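Local coordinates for cellulase (Bacteroides salanitronis, PDB 6WQY), which probably hydrolyses internal beta-1,4-glycosidic links of cellulose and related plant polysaccharides as a broad-specificity GH5_4 endoglucanase, represented here by its catalytic TIM-barrel domain, at residues D257-A262 and L325-Y330; W357-H362 and N369-V374. All blocks are in the same frame, centred on the assembly; numbering follows the deposited sequence.

Contact 1. Residues D257-A262 and L325-Y330; sequences DYTENA and LYYLEY
The hydroxyl OG1 of T259, whose methyl group packs on Y327, is bound to the carbonyl of Y253 and more weakly to that of P255. T259 chi1 is 57°, which places OG1 between the backbone N and the carbonyl carbon while CG2 extends to the tyrosine. In this (beta/alpha)8 barrel the contact joins the short helix 256-259, which follows the sixth strand, to helix 318-337, which follows the seventh. The T259 and Y327 side chains cross at about a right angle, and CG2 lies 3.4 Å from Y327 CZ and 3.6 Å from Y327 CE2. Y327 OH reaches past this methyl to the carbonyl of D254, so both hydroxyls fasten to the same short run of backbone leading into helix 256-259. Y327 CG stands anti to its own backbone N (chi1 175°), which sends the ring off helix 318-337 toward that run. Y258 completes the contact with a T-shaped stack, its edge directed at the face of Y327, with ring centroids 5.8 Å apart and planes at 67°. W269 meets both rings and extends the aromatic cluster. A leucine in place of Y327 would probably leave the D254 carbonyl without this phenol partner and the Y258 edge without its aromatic face. The stack's closest atoms are Y258 CE2 and Y327 CG, 4.1 Å apart.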
ATOM      1  N   ASP A 257      -8.009  -0.207  16.943  1.00 12.10           N
ATOM      2  CA  ASP A 257      -7.687  -0.254  18.364  1.00 14.85           C
ATOM      3  C   ASP A 257      -7.042  -1.581  18.743  1.00 13.26           C
ATOM      4  O   ASP A 257      -6.186  -1.616  19.635  1.00 16.33           O
ATOM      5  CB  ASP A 257      -8.945  -0.021  19.209  1.00 21.12           C
ATOM      6  CG  ASP A 257      -9.383   1.435  19.220  1.00 18.06           C
ATOM      7  OD1 ASP A 257      -8.673   2.292  18.644  1.00 21.23           O
ATOM      8  OD2 ASP A 257     -10.452   1.722  19.803  1.00 22.87           O
ATOM      9  N   TYR A 258      -7.445  -2.670  18.092  1.00 12.36           N
ATOM     10  CA  TYR A 258      -6.832  -3.978  18.325  1.00 12.79           C
ATOM     11  C   TYR A 258      -5.528  -4.136  17.535  1.00 11.67           C
ATOM     12  O   TYR A 258      -4.489  -4.530  18.087  1.00 12.48           O
ATOM     13  CB  TYR A 258      -7.817  -5.111  17.971  1.00 12.47           C
ATOM     14  CG  TYR A 258      -7.128  -6.462  18.000  1.00 12.19           C
ATOM     15  CD1 TYR A 258      -6.664  -6.991  19.194  1.00 12.49           C
ATOM     16  CD2 TYR A 258      -6.898  -7.184  16.837  1.00 11.43           C
ATOM     17  CE1 TYR A 258      -5.987  -8.189  19.226  1.00 12.88           C
ATOM     18  CE2 TYR A 258      -6.233  -8.399  16.863  1.00 12.26           C
ATOM     19  CZ  TYR A 258      -5.769  -8.892  18.063  1.00 11.99           C
ATOM     20  OH  TYR A 258      -5.088 -10.087  18.085  1.00 13.17           O
ATOM     21  N   THR A 259      -5.550  -3.823  16.242  1.00 10.80           N
ATOM     22  CA  THR A 259      -4.403  -4.172  15.412  1.00 10.24           C
ATOM     23  C   THR A 259      -3.176  -3.333  15.731  1.00 11.59           C
ATOM     24  O   THR A 259      -2.058  -3.834  15.589  1.00 11.65           O
ATOM     25  CB  THR A 259      -4.758  -4.101  13.926  1.00 10.20           C
ATOM     26  OG1 THR A 259      -5.226  -2.782  13.633  1.00 10.04           O
ATOM     27  CG2 THR A 259      -5.809  -5.133  13.557  1.00 11.52           C
ATOM     28  N   GLU A 260      -3.338  -2.076  16.147  1.00 11.35           N
ATOM     29  CA  GLU A 260      -2.198  -1.269  16.550  1.00 12.11           C
ATOM     30  C   GLU A 260      -2.042  -1.183  18.068  1.00 13.75           C
ATOM     31  O   GLU A 260      -0.996  -0.734  18.544  1.00 15.93           O
ATOM     32  CB  GLU A 260      -2.271   0.138  15.943  1.00 12.85           C
ATOM     33  CG  GLU A 260      -0.993   0.933  16.158  1.00 15.16           C
ATOM     34  CD  GLU A 260      -0.813   2.064  15.174  1.00 41.36           C
ATOM     35  OE1 GLU A 260      -1.802   2.743  14.880  1.00 19.50           O
ATOM     36  OE2 GLU A 260       0.322   2.267  14.694  1.00 32.71           O
ATOM     37  N   ASN A 261      -3.045  -1.592  18.833  1.00 16.30           N
ATOM     38  CA  ASN A 261      -2.912  -1.751  20.286  1.00 16.58           C
ATOM     39  C   ASN A 261      -2.571  -0.436  20.989  1.00 23.22           C
ATOM     40  O   ASN A 261      -1.757  -0.408  21.913  1.00 22.90           O
ATOM     41  CB  ASN A 261      -1.877  -2.829  20.629  1.00 16.31           C
ATOM     42  CG  ASN A 261      -1.940  -3.266  22.083  1.00 18.69           C
ATOM     43  OD1 ASN A 261      -3.014  -3.338  22.674  1.00 18.63           O
ATOM     44  ND2 ASN A 261      -0.777  -3.560  22.666  1.00 25.83           N
ATOM     45  N   ALA A 262      -3.216   0.659  20.576  1.00 30.37           N
ATOM     46  CA  ALA A 262      -2.826   1.984  21.058  1.00 31.27           C
ATOM     47  C   ALA A 262      -2.833   2.065  22.582  1.00 31.33           C
ATOM     48  O   ALA A 262      -1.814   2.391  23.202  1.00 46.64           O
ATOM     49  CB  ALA A 262      -3.738   3.057  20.454  1.00 40.65           C
ATOM     50  N   LEU A 325      -2.165 -14.164  15.595  1.00 10.92           N
ATOM     51  CA  LEU A 325      -1.941 -15.061  14.468  1.00 11.16           C
ATOM     52  C   LEU A 325      -3.259 -15.471  13.839  1.00 11.17           C
ATOM     53  O   LEU A 325      -3.367 -15.565  12.615  1.00 12.13           O
ATOM     54  CB  LEU A 325      -1.111 -16.270  14.882  1.00 11.13           C
ATOM     55  CG  LEU A 325       0.386 -15.995  14.931  1.00 13.29           C
ATOM     56  CD1 LEU A 325       0.780 -15.049  16.046  1.00 18.07           C
ATOM     57  CD2 LEU A 325       1.167 -17.298  15.042  1.00 19.27           C
ATOM     58  N   TYR A 326      -4.280 -15.727  14.666  1.00 11.01           N
ATOM     59  CA  TYR A 326      -5.608 -16.022  14.136  1.00 11.08           C
ATOM     60  C   TYR A 326      -6.134 -14.862  13.293  1.00 10.18           C
ATOM     61  O   TYR A 326      -6.614 -15.074  12.176  1.00 10.73           O
ATOM     62  CB  TYR A 326      -6.569 -16.383  15.277  1.00 11.11           C
ATOM     63  CG  TYR A 326      -8.013 -16.449  14.833  1.00 11.18           C
ATOM     64  CD1 TYR A 326      -8.410 -17.289  13.801  1.00 11.16           C
ATOM     65  CD2 TYR A 326      -8.976 -15.650  15.425  1.00 11.59           C
ATOM     66  CE1 TYR A 326      -9.717 -17.331  13.374  1.00 12.18           C
ATOM     67  CE2 TYR A 326     -10.289 -15.677  15.005  1.00 11.27           C
ATOM     68  CZ  TYR A 326     -10.655 -16.524  13.976  1.00 11.37           C
ATOM     69  OH  TYR A 326     -11.963 -16.578  13.540  1.00 12.68           O
ATOM     70  N   TYR A 327      -6.050 -13.639  13.813  1.00 10.59           N
ATOM     71  CA  TYR A 327      -6.480 -12.469  13.056  1.00 10.10           C
ATOM     72  C   TYR A 327      -5.781 -12.401  11.701  1.00  9.51           C
ATOM     73  O   TYR A 327      -6.427 -12.228  10.658  1.00 10.11           O
ATOM     74  CB  TYR A 327      -6.197 -11.190  13.871  1.00 10.04           C
ATOM     75  CG  TYR A 327      -6.498  -9.924  13.101  1.00  9.40           C
ATOM     76  CD1 TYR A 327      -7.774  -9.371  13.108  1.00 10.58           C
ATOM     77  CD2 TYR A 327      -5.524  -9.302  12.344  1.00  9.12           C
ATOM     78  CE1 TYR A 327      -8.068  -8.230  12.383  1.00  9.77           C
ATOM     79  CE2 TYR A 327      -5.811  -8.157  11.619  1.00  9.46           C
ATOM     80  CZ  TYR A 327      -7.072  -7.633  11.638  1.00  8.42           C
ATOM     81  OH  TYR A 327      -7.321  -6.497  10.887  1.00  9.32           O
ATOM     82  N   LEU A 328      -4.451 -12.513  11.687  1.00  9.99           N
ATOM     83  CA  LEU A 328      -3.713 -12.383  10.436  1.00  9.84           C
ATOM     84  C   LEU A 328      -4.048 -13.503   9.474  1.00 10.94           C
ATOM     85  O   LEU A 328      -4.190 -13.271   8.267  1.00 11.35           O
ATOM     86  CB  LEU A 328      -2.215 -12.324  10.727  1.00 10.29           C
ATOM     87  CG  LEU A 328      -1.737 -11.047  11.421  1.00  9.74           C
ATOM     88  CD1 LEU A 328      -0.289 -11.181  11.814  1.00 11.73           C
ATOM     89  CD2 LEU A 328      -1.912  -9.831  10.518  1.00 10.78           C
ATOM     90  N   GLU A 329      -4.181 -14.727   9.986  1.00 11.05           N
ATOM     91  CA  GLU A 329      -4.562 -15.850   9.136  1.00 12.66           C
ATOM     92  C   GLU A 329      -5.960 -15.636   8.574  1.00 13.29           C
ATOM     93  O   GLU A 329      -6.203 -15.854   7.377  1.00 14.54           O
ATOM     94  CB  GLU A 329      -4.469 -17.164   9.925  1.00 13.44           C
ATOM     95  CG  GLU A 329      -4.477 -18.411   9.056  1.00 14.86           C
ATOM     96  CD  GLU A 329      -4.213 -19.707   9.815  1.00 11.85           C
ATOM     97  OE1 GLU A 329      -4.003 -19.725  11.039  1.00 16.43           O
ATOM     98  OE2 GLU A 329      -4.277 -20.777   9.152  1.00 18.97           O
ATOM     99  N   TYR A 330      -6.889 -15.179   9.417  1.00 12.14           N
ATOM    100  CA  TYR A 330      -8.261 -14.965   8.972  1.00 12.41           C
ATOM    101  C   TYR A 330      -8.334 -13.888   7.895  1.00 12.25           C
ATOM    102  O   TYR A 330      -9.038 -14.046   6.878  1.00 12.71           O
ATOM    103  CB  TYR A 330      -9.148 -14.580  10.159  1.00 12.11           C
ATOM    104  CG  TYR A 330     -10.605 -14.655   9.808  1.00 11.76           C
ATOM    105  CD1 TYR A 330     -11.270 -13.577   9.256  1.00 11.91           C
ATOM    106  CD2 TYR A 330     -11.309 -15.828   9.987  1.00 11.90           C
ATOM    107  CE1 TYR A 330     -12.599 -13.664   8.907  1.00 13.75           C
ATOM    108  CE2 TYR A 330     -12.638 -15.924   9.640  1.00 13.56           C
ATOM    109  CZ  TYR A 330     -13.274 -14.842   9.095  1.00 12.44           C
ATOM    110  OH  TYR A 330     -14.598 -14.920   8.735  1.00 15.20           O
TER

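Contact 2. Residues W357-H362 and N369-V374; sequences WALFNH and NNAQEV
L359 packs against the opening turn of the C-terminal helix 371-383, touching A371 and V374, which lie one turn apart and both point to the loop. The contact, away from the annotated metal site, thus seats the loop after the eighth strand of the (beta/alpha)8 barrel on the helix that follows it. The backbones come close here, with the CA atoms of L359 and A371 5.0 Å apart, a spacing that the small alanine permits. A371 CB approaches the carbonyl oxygen L359 O to 3.2 Å, a tight contact, and L359 CB to 3.9 Å. Farther along the leucine, CD2 lies 4.0 Å from V374 CG1 and 4.1 Å from A371 CB. Chi1 of -56° sets CG beside the backbone N, and with CD1 anti to CA (chi2 178°) it is the other branch, CD2, that meets both helix residues. The L359 and V374 side chains cross at about a right angle.

Around this first shell, R324 of helix 318-337 touches both L359 and V374, and Y344 of the last barrel strand touches L359. L359 is backbone-bonded with L368, and OD2 of D346 accepts a hydrogen bond from its N. N370 occupies the N-cap position, though its side chain makes no capping bond; its ND2 is hydrogen-bonded to OE2 of E321. Polar ties holding the loop and helix start include those to D346 and E321, whereas the side chains between the segments meet through apolar groups, with one methyl also pressed on the L359 carbonyl oxygen, so the contact rests on close fit and not on a directed bond.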
ATOM      1  N   TRP A 357       5.320  -3.869  14.778  1.00 11.04           N
ATOM      2  CA  TRP A 357       4.898  -4.516  13.551  1.00 10.56           C
ATOM      3  C   TRP A 357       6.007  -5.347  12.923  1.00 10.67           C
ATOM      4  O   TRP A 357       5.771  -6.026  11.925  1.00 11.46           O
ATOM      5  CB  TRP A 357       4.505  -3.457  12.508  1.00 11.38           C
ATOM      6  CG  TRP A 357       3.473  -2.465  12.920  1.00 10.64           C
ATOM      7  CD1 TRP A 357       3.681  -1.286  13.570  1.00 13.10           C
ATOM      8  CD2 TRP A 357       2.060  -2.539  12.675  1.00 10.39           C
ATOM      9  NE1 TRP A 357       2.493  -0.632  13.757  1.00 12.84           N
ATOM     10  CE2 TRP A 357       1.480  -1.372  13.213  1.00 11.59           C
ATOM     11  CE3 TRP A 357       1.231  -3.470  12.054  1.00 12.14           C
ATOM     12  CZ2 TRP A 357       0.121  -1.116  13.160  1.00 12.54           C
ATOM     13  CZ3 TRP A 357      -0.127  -3.201  11.990  1.00 12.65           C
ATOM     14  CH2 TRP A 357      -0.666  -2.041  12.549  1.00 12.91           C
ATOM     15  N   ALA A 358       7.223  -5.298  13.464  1.00 10.60           N
ATOM     16  CA  ALA A 358       8.377  -5.818  12.742  1.00 11.32           C
ATOM     17  C   ALA A 358       8.367  -7.340  12.659  1.00  9.96           C
ATOM     18  O   ALA A 358       8.200  -8.031  13.675  1.00 11.76           O
ATOM     19  CB  ALA A 358       9.658  -5.376  13.454  1.00 13.19           C
ATOM     20  N   LEU A 359       8.616  -7.850  11.467  1.00 10.35           N
ATOM     21  CA  LEU A 359       8.914  -9.260  11.229  1.00 10.53           C
ATOM     22  C   LEU A 359      10.375  -9.484  10.886  1.00 10.12           C
ATOM     23  O   LEU A 359      10.919 -10.547  11.215  1.00 10.46           O
ATOM     24  CB  LEU A 359       8.047  -9.812  10.096  1.00 11.09           C
ATOM     25  CG  LEU A 359       6.539  -9.669  10.283  1.00 11.87           C
ATOM     26  CD1 LEU A 359       5.802 -10.215   9.052  1.00 13.18           C
ATOM     27  CD2 LEU A 359       6.043 -10.344  11.541  1.00 14.59           C
ATOM     28  N   PHE A 360      11.019  -8.507  10.240  1.00 10.68           N
ATOM     29  CA  PHE A 360      12.417  -8.597   9.865  1.00 10.69           C
ATOM     30  C   PHE A 360      13.151  -7.338  10.308  1.00  9.92           C
ATOM     31  O   PHE A 360      12.584  -6.233  10.290  1.00 10.97           O
ATOM     32  CB  PHE A 360      12.601  -8.651   8.334  1.00 11.18           C
ATOM     33  CG  PHE A 360      11.930  -9.814   7.672  1.00 10.72           C
ATOM     34  CD1 PHE A 360      10.606  -9.731   7.289  1.00 11.46           C
ATOM     35  CD2 PHE A 360      12.620 -10.979   7.424  1.00 11.92           C
ATOM     36  CE1 PHE A 360       9.975 -10.799   6.683  1.00 12.14           C
ATOM     37  CE2 PHE A 360      11.997 -12.052   6.810  1.00 11.99           C
ATOM     38  CZ  PHE A 360      10.672 -11.954   6.436  1.00 12.15           C
ATOM     39  N   ASN A 361      14.427  -7.489  10.650  1.00 10.10           N
ATOM     40  CA  ASN A 361      15.316  -6.334  10.684  1.00  9.85           C
ATOM     41  C   ASN A 361      15.496  -5.846   9.245  1.00 10.00           C
ATOM     42  O   ASN A 361      15.857  -6.626   8.356  1.00 10.19           O
ATOM     43  CB  ASN A 361      16.653  -6.725  11.316  1.00 11.22           C
ATOM     44  CG  ASN A 361      17.588  -5.548  11.462  1.00 10.92           C
ATOM     45  OD1 ASN A 361      18.060  -5.002  10.463  1.00 12.35           O
ATOM     46  ND2 ASN A 361      17.861  -5.146  12.688  1.00 14.62           N
ATOM     47  N   HIS A 362      15.209  -4.554   8.995  1.00  9.54           N
ATOM     48  CA  HIS A 362      15.169  -4.043   7.636  1.00  9.64           C
ATOM     49  C   HIS A 362      16.545  -3.928   6.993  1.00  9.66           C
ATOM     50  O   HIS A 362      16.625  -3.728   5.776  1.00 10.22           O
ATOM     51  CB  HIS A 362      14.476  -2.679   7.592  1.00  9.35           C
ATOM     52  CG  HIS A 362      13.000  -2.729   7.829  1.00  8.56           C
ATOM     53  ND1 HIS A 362      12.195  -1.650   7.522  1.00  9.02           N
ATOM     54  CD2 HIS A 362      12.174  -3.686   8.324  1.00  9.48           C
ATOM     55  CE1 HIS A 362      10.940  -1.933   7.824  1.00  9.48           C
ATOM     56  NE2 HIS A 362      10.900  -3.162   8.313  1.00  9.15           N
ATOM     57  N   ASN A 369      11.885 -12.381  16.644  1.00 11.19           N
ATOM     58  CA  ASN A 369      10.918 -13.022  17.542  1.00 11.47           C
ATOM     59  C   ASN A 369      10.255 -14.183  16.806  1.00 11.55           C
ATOM     60  O   ASN A 369      10.969 -15.014  16.222  1.00 13.18           O
ATOM     61  CB  ASN A 369       9.981 -11.950  18.088  1.00 11.89           C
ATOM     62  CG  ASN A 369      10.732 -10.844  18.800  1.00 11.39           C
ATOM     63  OD1 ASN A 369      11.763 -11.090  19.415  1.00 12.64           O
ATOM     64  ND2 ASN A 369      10.231  -9.628  18.700  1.00 13.87           N
ATOM     65  N   ASN A 370       8.929 -14.297  16.839  1.00 11.52           N
ATOM     66  CA  ASN A 370       8.191 -15.402  16.241  1.00 11.93           C
ATOM     67  C   ASN A 370       7.734 -15.091  14.824  1.00 11.43           C
ATOM     68  O   ASN A 370       6.689 -15.598  14.383  1.00 12.15           O
ATOM     69  CB  ASN A 370       6.986 -15.760  17.115  1.00 12.55           C
ATOM     70  CG  ASN A 370       5.989 -14.625  17.213  1.00 11.25           C
ATOM     71  OD1 ASN A 370       6.377 -13.452  17.218  1.00 12.36           O
ATOM     72  ND2 ASN A 370       4.704 -14.950  17.265  1.00 12.48           N
ATOM     73  N   ALA A 371       8.488 -14.285  14.087  1.00 11.17           N
ATOM     74  CA  ALA A 371       8.070 -13.910  12.747  1.00 11.20           C
ATOM     75  C   ALA A 371       7.801 -15.120  11.866  1.00 10.55           C
ATOM     76  O   ALA A 371       6.897 -15.078  11.032  1.00 10.67           O
ATOM     77  CB  ALA A 371       9.125 -13.027  12.080  1.00 12.03           C
ATOM     78  N   GLN A 372       8.580 -16.195  12.008  1.00 10.93           N
ATOM     79  CA  GLN A 372       8.369 -17.358  11.150  1.00 11.35           C
ATOM     80  C   GLN A 372       6.939 -17.870  11.270  1.00 10.71           C
ATOM     81  O   GLN A 372       6.298 -18.222  10.268  1.00 11.59           O
ATOM     82  CB  GLN A 372       9.352 -18.471  11.501  1.00 13.02           C
ATOM     83  CG  GLN A 372       9.219 -19.695  10.603  1.00 14.36           C
ATOM     84  CD  GLN A 372       9.672 -19.410   9.189  1.00 13.73           C
ATOM     85  OE1 GLN A 372      10.869 -19.208   8.945  1.00 17.46           O
ATOM     86  NE2 GLN A 372       8.740 -19.368   8.253  1.00 15.35           N
ATOM     87  N   GLU A 373       6.419 -17.925  12.496  1.00 11.06           N
ATOM     88  CA  GLU A 373       5.072 -18.439  12.712  1.00 11.77           C
ATOM     89  C   GLU A 373       4.029 -17.501  12.122  1.00 11.90           C
ATOM     90  O   GLU A 373       3.004 -17.958  11.588  1.00 12.11           O
ATOM     91  CB  GLU A 373       4.847 -18.641  14.208  1.00 13.99           C
ATOM     92  CG  GLU A 373       5.568 -19.855  14.800  1.00 15.01           C
ATOM     93  CD  GLU A 373       7.091 -19.748  14.850  1.00 34.45           C
ATOM     94  OE1 GLU A 373       7.619 -18.632  15.031  1.00 24.60           O
ATOM     95  OE2 GLU A 373       7.769 -20.792  14.722  1.00 46.71           O
ATOM     96  N   VAL A 374       4.269 -16.194  12.217  1.00 11.62           N
ATOM     97  CA  VAL A 374       3.365 -15.215  11.632  1.00 11.66           C
ATOM     98  C   VAL A 374       3.345 -15.342  10.113  1.00 11.34           C
ATOM     99  O   VAL A 374       2.281 -15.358   9.479  1.00 11.65           O
ATOM    100  CB  VAL A 374       3.779 -13.801  12.069  1.00 12.41           C
ATOM    101  CG1 VAL A 374       2.918 -12.759  11.363  1.00 14.27           C
ATOM    102  CG2 VAL A 374       3.660 -13.648  13.578  1.00 15.87           C
TER

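Along the chain the two contacts stand in series. Contact 1 closes a loop of 62 residues that contains helix 284-299 and the seventh strand, 305-310, and brings the start of one barrel excursion against the helix of the next. After the eighth strand, 342-346, contact 2 closes a much shorter loop of six residues at the entry to the C-terminal helix. Neither loop encloses or crosses the other, and the contact centres are about 14 Å apart. Helix 318-337 links them, since L328 CD1 meets V374 CG1 at 3.6 Å. A second junction forms where T259 O and W357 CH2 approach to 3.8 Å, tying the short helix to the loop after the last strand.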